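PDB 2PK0: Serine/threonine protein phosphatase Stp1, which removes phosphate from serine and threonine residues of proteins, as a metal-dependent phosphatase of the PP2C family with bound magnesium ions. Local coordinates for residues A[70-83]-A[106-119]. Sequence-based numbering, arbitrary orientation.
Sequences SELSEIRDWMLVSI and IEAVAIVGDNIIFA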
ATOM      1  N   SER A  70      -0.136  19.268  10.959  1.00 41.19           N
ATOM      2  CA  SER A  70      -1.236  19.485  10.043  1.00 42.88           C
ATOM      3  C   SER A  70      -0.742  19.932   8.683  1.00 43.43           C
ATOM      4  O   SER A  70      -1.545  20.205   7.800  1.00 43.31           O
ATOM      5  CB  SER A  70      -2.180  20.538  10.608  1.00 42.04           C
ATOM      6  OG  SER A  70      -1.461  21.707  10.924  1.00 44.13           O
ATOM      7  N   GLU A  71       0.578  20.010   8.520  1.00 43.61           N
ATOM      8  CA  GLU A  71       1.158  20.473   7.260  1.00 43.18           C
ATOM      9  C   GLU A  71       1.900  19.344   6.547  1.00 41.72           C
ATOM     10  O   GLU A  71       2.450  18.454   7.195  1.00 42.19           O
ATOM     11  CB  GLU A  71       2.095  21.667   7.488  1.00 44.56           C
ATOM     12  CG  GLU A  71       1.493  22.837   8.256  1.00 48.16           C
ATOM     13  CD  GLU A  71       0.397  23.561   7.477  1.00 52.48           C
ATOM     14  OE1 GLU A  71       0.624  23.937   6.307  1.00 53.31           O
ATOM     15  OE2 GLU A  71      -0.702  23.764   8.039  1.00 55.32           O
ATOM     16  N   LEU A  72       1.922  19.400   5.217  1.00 38.76           N
ATOM     17  CA  LEU A  72       2.504  18.349   4.379  1.00 35.79           C
ATOM     18  C   LEU A  72       3.975  18.085   4.637  1.00 36.08           C
ATOM     19  O   LEU A  72       4.412  16.942   4.643  1.00 36.41           O
ATOM     20  CB  LEU A  72       2.319  18.683   2.903  1.00 33.10           C
ATOM     21  CG  LEU A  72       0.874  18.597   2.414  1.00 33.35           C
ATOM     22  CD1 LEU A  72       0.670  19.371   1.120  1.00 32.17           C
ATOM     23  CD2 LEU A  72       0.422  17.156   2.265  1.00 31.74           C
ATOM     24  N   SER A  73       4.723  19.155   4.862  1.00 36.44           N
ATOM     25  CA  SER A  73       6.165  19.087   4.975  1.00 36.50           C
ATOM     26  C   SER A  73       6.581  18.443   6.292  1.00 36.95           C
ATOM     27  O   SER A  73       7.634  17.801   6.369  1.00 37.16           O
ATOM     28  CB  SER A  73       6.756  20.499   4.854  1.00 37.97           C
ATOM     29  OG  SER A  73       6.216  21.370   5.841  1.00 40.59           O
ATOM     30  N   GLU A  74       5.743  18.609   7.315  1.00 36.25           N
ATOM     31  CA  GLU A  74       5.994  18.037   8.630  1.00 40.56           C
ATOM     32  C   GLU A  74       5.686  16.539   8.615  1.00 39.17           C
ATOM     33  O   GLU A  74       6.404  15.717   9.218  1.00 40.19           O
ATOM     34  CB  GLU A  74       5.128  18.730   9.683  1.00 41.93           C
ATOM     35  CG  GLU A  74       5.214  20.255   9.692  1.00 47.62           C
ATOM     36  CD  GLU A  74       4.291  20.906  10.726  1.00 49.17           C
ATOM     37  OE1 GLU A  74       3.043  20.857  10.574  1.00 52.36           O
ATOM     38  OE2 GLU A  74       4.824  21.488  11.692  1.00 52.99           O
ATOM     39  N   ILE A  75       4.612  16.203   7.911  1.00 34.63           N
ATOM     40  CA  ILE A  75       4.186  14.834   7.722  1.00 31.14           C
ATOM     41  C   ILE A  75       5.218  14.084   6.874  1.00 31.34           C
ATOM     42  O   ILE A  75       5.548  12.919   7.160  1.00 30.01           O
ATOM     43  CB  ILE A  75       2.762  14.814   7.104  1.00 30.15           C
ATOM     44  CG1 ILE A  75       1.756  15.249   8.158  1.00 28.34           C
ATOM     45  CG2 ILE A  75       2.362  13.432   6.610  1.00 29.96           C
ATOM     46  CD1 ILE A  75       0.414  15.522   7.619  1.00 26.14           C
ATOM     47  N   ARG A  76       5.751  14.762   5.858  1.00 30.67           N
ATOM     48  CA  ARG A  76       6.830  14.199   5.027  1.00 33.57           C
ATOM     49  C   ARG A  76       8.117  13.899   5.823  1.00 35.54           C
ATOM     50  O   ARG A  76       8.700  12.833   5.668  1.00 36.18           O
ATOM     51  CB  ARG A  76       7.152  15.113   3.847  1.00 33.26           C
ATOM     52  CG  ARG A  76       7.997  14.436   2.803  1.00 37.02           C
ATOM     53  CD  ARG A  76       8.748  15.409   1.919  1.00 37.59           C
ATOM     54  NE  ARG A  76       9.943  15.898   2.587  1.00 41.58           N
ATOM     55  CZ  ARG A  76      11.196  15.646   2.215  1.00 41.45           C
ATOM     56  NH1 ARG A  76      11.467  14.900   1.148  1.00 39.05           N
ATOM     57  NH2 ARG A  76      12.185  16.171   2.925  1.00 42.27           N
ATOM     58  N   ASP A  77       8.539  14.829   6.681  1.00 36.88           N
ATOM     59  CA  ASP A  77       9.690  14.581   7.555  1.00 38.52           C
ATOM     60  C   ASP A  77       9.418  13.345   8.391  1.00 35.88           C
ATOM     61  O   ASP A  77      10.278  12.482   8.497  1.00 35.95           O
ATOM     62  CB  ASP A  77       9.977  15.764   8.500  1.00 40.83           C
ATOM     63  CG  ASP A  77      10.583  16.968   7.793  1.00 43.14           C
ATOM     64  OD1 ASP A  77      11.104  16.836   6.657  1.00 44.69           O
ATOM     65  OD2 ASP A  77      10.538  18.061   8.398  1.00 43.51           O
ATOM     66  N   TRP A  78       8.211  13.274   8.955  1.00 32.77           N
ATOM     67  CA  TRP A  78       7.807  12.155   9.793  1.00 32.63           C
ATOM     68  C   TRP A  78       7.866  10.792   9.068  1.00 33.41           C
ATOM     69  O   TRP A  78       8.293   9.794   9.658  1.00 30.24           O
ATOM     70  CB  TRP A  78       6.415  12.400  10.384  1.00 32.32           C
ATOM     71  CG  TRP A  78       5.955  11.323  11.329  1.00 33.89           C
ATOM     72  CD1 TRP A  78       6.152  11.281  12.684  1.00 33.31           C
ATOM     73  CD2 TRP A  78       5.219  10.131  10.994  1.00 34.61           C
ATOM     74  NE1 TRP A  78       5.603  10.138  13.209  1.00 32.82           N
ATOM     75  CE2 TRP A  78       5.025   9.411  12.199  1.00 34.43           C
ATOM     76  CE3 TRP A  78       4.723   9.591   9.793  1.00 34.15           C
ATOM     77  CZ2 TRP A  78       4.335   8.182  12.238  1.00 33.42           C
ATOM     78  CZ3 TRP A  78       4.045   8.361   9.835  1.00 32.98           C
ATOM     79  CH2 TRP A  78       3.854   7.681  11.051  1.00 33.02           C
ATOM     80  N   MET A  79       7.446  10.756   7.804  1.00 32.27           N
ATOM     81  CA  MET A  79       7.418   9.505   7.067  1.00 33.09           C
ATOM     82  C   MET A  79       8.830   8.993   6.789  1.00 33.76           C
ATOM     83  O   MET A  79       9.141   7.843   7.068  1.00 35.04           O
ATOM     84  CB  MET A  79       6.623   9.641   5.769  1.00 31.43           C
ATOM     85  CG  MET A  79       5.130   9.718   5.978  1.00 32.69           C
ATOM     86  SD  MET A  79       4.231  10.056   4.448  1.00 35.01           S
ATOM     87  CE  MET A  79       2.541   9.800   4.970  1.00 31.20           C
ATOM     88  N   LEU A  80       9.689   9.861   6.279  1.00 33.60           N
ATOM     89  CA  LEU A  80      11.058   9.492   5.958  1.00 34.87           C
ATOM     90  C   LEU A  80      11.832   9.008   7.174  1.00 35.37           C
ATOM     91  O   LEU A  80      12.619   8.074   7.070  1.00 35.97           O
ATOM     92  CB  LEU A  80      11.779  10.676   5.318  1.00 35.34           C
ATOM     93  CG  LEU A  80      11.329  11.023   3.904  1.00 36.44           C
ATOM     94  CD1 LEU A  80      12.042  12.281   3.423  1.00 36.45           C
ATOM     95  CD2 LEU A  80      11.599   9.852   2.979  1.00 35.76           C
ATOM     96  N   VAL A  81      11.576   9.636   8.320  1.00 35.95           N
ATOM     97  CA  VAL A  81      12.233   9.285   9.573  1.00 36.48           C
ATOM     98  C   VAL A  81      11.719   7.964  10.182  1.00 38.76           C
ATOM     99  O   VAL A  81      12.519   7.069  10.450  1.00 42.09           O
ATOM    100  CB  VAL A  81      12.158  10.458  10.572  1.00 37.60           C
ATOM    101  CG1 VAL A  81      12.552  10.023  11.988  1.00 36.89           C
ATOM    102  CG2 VAL A  81      13.045  11.618  10.082  1.00 36.28           C
ATOM    103  N   SER A  82      10.400   7.829  10.359  1.00 38.80           N
ATOM    104  CA  SER A  82       9.782   6.628  10.959  1.00 38.06           C
ATOM    105  C   SER A  82      10.027   5.342  10.175  1.00 38.62           C
ATOM    106  O   SER A  82      10.164   4.259  10.747  1.00 38.26           O
ATOM    107  CB  SER A  82       8.267   6.804  11.089  1.00 37.39           C
ATOM    108  OG  SER A  82       7.939   8.078  11.611  1.00 41.06           O
ATOM    109  N   ILE A  83      10.057   5.461   8.859  1.00 39.67           N
ATOM    110  CA  ILE A  83      10.316   4.310   8.015  1.00 40.40           C
ATOM    111  C   ILE A  83      11.765   3.815   8.160  1.00 41.32           C
ATOM    112  O   ILE A  83      12.007   2.619   8.161  1.00 42.46           O
ATOM    113  CB  ILE A  83       9.899   4.609   6.559  1.00 41.06           C
ATOM    114  CG1 ILE A  83       8.376   4.740   6.501  1.00 39.73           C
ATOM    115  CG2 ILE A  83      10.381   3.545   5.579  1.00 39.38           C
ATOM    116  CD1 ILE A  83       7.869   4.960   5.136  1.00 40.87           C
ATOM    117  N   ILE A 106       5.504  -1.301   2.245  1.00 24.91           N
ATOM    118  CA  ILE A 106       4.635  -0.317   2.900  1.00 27.92           C
ATOM    119  C   ILE A 106       3.968   0.674   1.940  1.00 28.56           C
ATOM    120  O   ILE A 106       4.547   1.067   0.926  1.00 28.11           O
ATOM    121  CB  ILE A 106       5.340   0.458   4.046  1.00 28.02           C
ATOM    122  CG1 ILE A 106       4.312   0.881   5.103  1.00 29.02           C
ATOM    123  CG2 ILE A 106       6.134   1.670   3.523  1.00 25.37           C
ATOM    124  CD1 ILE A 106       4.813   1.946   6.059  1.00 28.77           C
ATOM    125  N   GLU A 107       2.720   1.010   2.255  1.00 28.73           N
ATOM    126  CA  GLU A 107       2.062   2.204   1.741  1.00 30.92           C
ATOM    127  C   GLU A 107       1.522   2.989   2.930  1.00 30.34           C
ATOM    128  O   GLU A 107       0.704   2.474   3.708  1.00 28.11           O
ATOM    129  CB  GLU A 107       0.894   1.871   0.796  1.00 32.81           C
ATOM    130  CG  GLU A 107       1.217   0.991  -0.397  1.00 35.26           C
ATOM    131  CD  GLU A 107       2.359   1.516  -1.255  1.00 38.84           C
ATOM    132  OE1 GLU A 107       2.498   2.740  -1.418  1.00 39.55           O
ATOM    133  OE2 GLU A 107       3.146   0.699  -1.765  1.00 43.05           O
ATOM    134  N   ALA A 108       1.983   4.222   3.079  1.00 26.43           N
ATOM    135  CA  ALA A 108       1.518   5.046   4.163  1.00 26.10           C
ATOM    136  C   ALA A 108       0.958   6.312   3.548  1.00 27.49           C
ATOM    137  O   ALA A 108       1.649   7.007   2.813  1.00 26.26           O
ATOM    138  CB  ALA A 108       2.656   5.356   5.116  1.00 27.74           C
ATOM    139  N   VAL A 109      -0.319   6.577   3.800  1.00 28.27           N
ATOM    140  CA  VAL A 109      -1.022   7.669   3.123  1.00 27.16           C
ATOM    141  C   VAL A 109      -1.705   8.535   4.155  1.00 27.91           C
ATOM    142  O   VAL A 109      -2.497   8.028   4.954  1.00 27.75           O
ATOM    143  CB  VAL A 109      -2.120   7.145   2.175  1.00 25.97           C
ATOM    144  CG1 VAL A 109      -2.751   8.296   1.398  1.00 27.13           C
ATOM    145  CG2 VAL A 109      -1.576   6.118   1.227  1.00 24.67           C
ATOM    146  N   ALA A 110      -1.386   9.826   4.150  1.00 27.15           N
ATOM    147  CA  ALA A 110      -2.041  10.783   5.030  1.00 28.99           C
ATOM    148  C   ALA A 110      -2.863  11.756   4.192  1.00 33.04           C
ATOM    149  O   ALA A 110      -2.429  12.146   3.096  1.00 32.45           O
ATOM    150  CB  ALA A 110      -1.034  11.531   5.826  1.00 26.45           C
ATOM    151  N   ILE A 111      -4.035  12.147   4.699  1.00 32.36           N
ATOM    152  CA  ILE A 111      -4.932  13.019   3.952  1.00 32.46           C
ATOM    153  C   ILE A 111      -5.014  14.371   4.628  1.00 34.85           C
ATOM    154  O   ILE A 111      -5.592  14.489   5.702  1.00 38.60           O
ATOM    155  CB  ILE A 111      -6.367  12.470   3.878  1.00 31.65           C
ATOM    156  CG1 ILE A 111      -6.406  11.059   3.311  1.00 31.29           C
ATOM    157  CG2 ILE A 111      -7.228  13.362   3.022  1.00 33.77           C
ATOM    158  CD1 ILE A 111      -7.781  10.407   3.478  1.00 29.48           C
ATOM    159  N   VAL A 112      -4.449  15.389   3.985  1.00 34.51           N
ATOM    160  CA  VAL A 112      -4.488  16.758   4.480  1.00 33.99           C
ATOM    161  C   VAL A 112      -5.408  17.603   3.590  1.00 34.87           C
ATOM    162  O   VAL A 112      -5.072  17.885   2.433  1.00 35.47           O
ATOM    163  CB  VAL A 112      -3.089  17.374   4.464  1.00 32.10           C
ATOM    164  CG1 VAL A 112      -3.107  18.762   5.089  1.00 31.97           C
ATOM    165  CG2 VAL A 112      -2.145  16.479   5.180  1.00 30.29           C
ATOM    166  N   GLY A 113      -6.554  18.005   4.130  1.00 32.68           N
ATOM    167  CA  GLY A 113      -7.593  18.630   3.321  1.00 34.05           C
ATOM    168  C   GLY A 113      -8.049  17.698   2.220  1.00 34.35           C
ATOM    169  O   GLY A 113      -8.562  16.615   2.497  1.00 37.01           O
ATOM    170  N   ASP A 114      -7.838  18.102   0.970  1.00 35.10           N
ATOM    171  CA  ASP A 114      -8.086  17.212  -0.173  1.00 37.33           C
ATOM    172  C   ASP A 114      -6.799  16.783  -0.902  1.00 36.47           C
ATOM    173  O   ASP A 114      -6.840  16.283  -2.034  1.00 36.94           O
ATOM    174  CB  ASP A 114      -9.077  17.823  -1.163  1.00 38.99           C
ATOM    175  CG  ASP A 114      -8.707  19.227  -1.586  1.00 40.90           C
ATOM    176  OD1 ASP A 114      -7.608  19.714  -1.260  1.00 42.85           O
ATOM    177  OD2 ASP A 114      -9.533  19.856  -2.262  1.00 41.97           O
ATOM    178  N   ASN A 115      -5.668  16.997  -0.239  1.00 33.52           N
ATOM    179  CA  ASN A 115      -4.394  16.485  -0.709  1.00 31.93           C
ATOM    180  C   ASN A 115      -4.031  15.199   0.030  1.00 30.77           C
ATOM    181  O   ASN A 115      -4.380  15.011   1.196  1.00 30.14           O
ATOM    182  CB  ASN A 115      -3.280  17.529  -0.512  1.00 30.07           C
ATOM    183  CG  ASN A 115      -3.368  18.671  -1.498  1.00 30.68           C
ATOM    184  OD1 ASN A 115      -2.889  18.566  -2.636  1.00 33.48           O
ATOM    185  ND2 ASN A 115      -3.963  19.775  -1.071  1.00 25.46           N
ATOM    186  N   ILE A 116      -3.334  14.316  -0.660  1.00 29.79           N
ATOM    187  CA  ILE A 116      -2.719  13.173  -0.019  1.00 28.82           C
ATOM    188  C   ILE A 116      -1.209  13.314  -0.147  1.00 29.86           C
ATOM    189  O   ILE A 116      -0.711  13.921  -1.098  1.00 27.39           O
ATOM    190  CB  ILE A 116      -3.136  11.819  -0.650  1.00 26.79           C
ATOM    191  CG1 ILE A 116      -3.000  11.863  -2.163  1.00 26.70           C
ATOM    192  CG2 ILE A 116      -4.566  11.476  -0.313  1.00 28.67           C
ATOM    193  CD1 ILE A 116      -2.800  10.524  -2.768  1.00 31.44           C
ATOM    194  N   ILE A 117      -0.494  12.773   0.833  1.00 29.11           N
ATOM    195  CA  ILE A 117       0.915  12.521   0.682  1.00 30.26           C
ATOM    196  C   ILE A 117       1.216  11.058   1.050  1.00 32.94           C
ATOM    197  O   ILE A 117       0.780  10.553   2.092  1.00 33.14           O
ATOM    198  CB  ILE A 117       1.800  13.520   1.472  1.00 29.24           C
ATOM    199  CG1 ILE A 117       3.289  13.152   1.322  1.00 28.50           C
ATOM    200  CG2 ILE A 117       1.390  13.565   2.923  1.00 28.03           C
ATOM    201  CD1 ILE A 117       4.257  14.268   1.680  1.00 29.15           C
ATOM    202  N   PHE A 118       1.939  10.367   0.179  1.00 31.45           N
ATOM    203  CA  PHE A 118       2.260   9.005   0.466  1.00 30.43           C
ATOM    204  C   PHE A 118       3.749   8.724   0.558  1.00 31.62           C
ATOM    205  O   PHE A 118       4.554   9.413  -0.048  1.00 32.05           O
ATOM    206  CB  PHE A 118       1.578   8.062  -0.536  1.00 29.65           C
ATOM    207  CG  PHE A 118       2.075   8.189  -1.958  1.00 29.94           C
ATOM    208  CD1 PHE A 118       3.212   7.494  -2.395  1.00 30.44           C
ATOM    209  CD2 PHE A 118       1.385   8.963  -2.879  1.00 29.50           C
ATOM    210  CE1 PHE A 118       3.660   7.593  -3.703  1.00 29.55           C
ATOM    211  CE2 PHE A 118       1.833   9.068  -4.206  1.00 27.76           C
ATOM    212  CZ  PHE A 118       2.962   8.387  -4.613  1.00 28.96           C
ATOM    213  N   ALA A 119       4.083   7.680   1.311  1.00 33.48           N
ATOM    214  CA  ALA A 119       5.388   7.040   1.267  1.00 33.01           C
ATOM    215  C   ALA A 119       5.170   5.608   0.781  1.00 33.77           C
ATOM    216  O   ALA A 119       4.204   4.966   1.197  1.00 35.69           O
ATOM    217  CB  ALA A 119       6.023   7.037   2.642  1.00 29.92           C
TER
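Leu72, Ile75, Met79 and Ile83 form the apolar face of a helix that lies on a beta hairpin, where a helical layer meets one of the two sheets of the PP2C alpha-beta-beta-alpha sandwich. No hydrogen bond crosses between 70-83 and 106-119. The axis of helix 72-83 comes within 9.1 Å of that of strand 115-119 and is nearly parallel to it, at 15°; strand 106-112 runs the other way.

Met79 points at the hairpin. Its chain is extended beyond CG (chi2 174°), which lays the methyl over the backbone of both strands. There Met79 CE lies 3.5 Å from Ile117 O and close to Ala108 O, while SD rests against Ala119. The short side chains of Ala108, Ala110 and Ala119 around it are consistent with this close approach.

Toward the turn, Ile117 is held by both its branches. Its CG2 meets Leu72 CD2 and Ile75 CG2, each at 3.8 Å, and its CD1 packs against CB and CG of Arg76. Ile75 CD1 reaches CG2 of Val112, the first residue of the type II' turn that ends at Asn115, at 3.7 Å. At the other end, Ile83 and Ile106 meet tip to tip, and Ile83 CD1 also touches Ala119 CB at 3.7 Å.

Helix 48-64 packs beside this helix on the same sheet, with Trp64 touching Ile75 and Ala110. Leu36 of strand 35-43 touches Met79, and Leu181 of strand 180-185 touches Arg76 and Ala119.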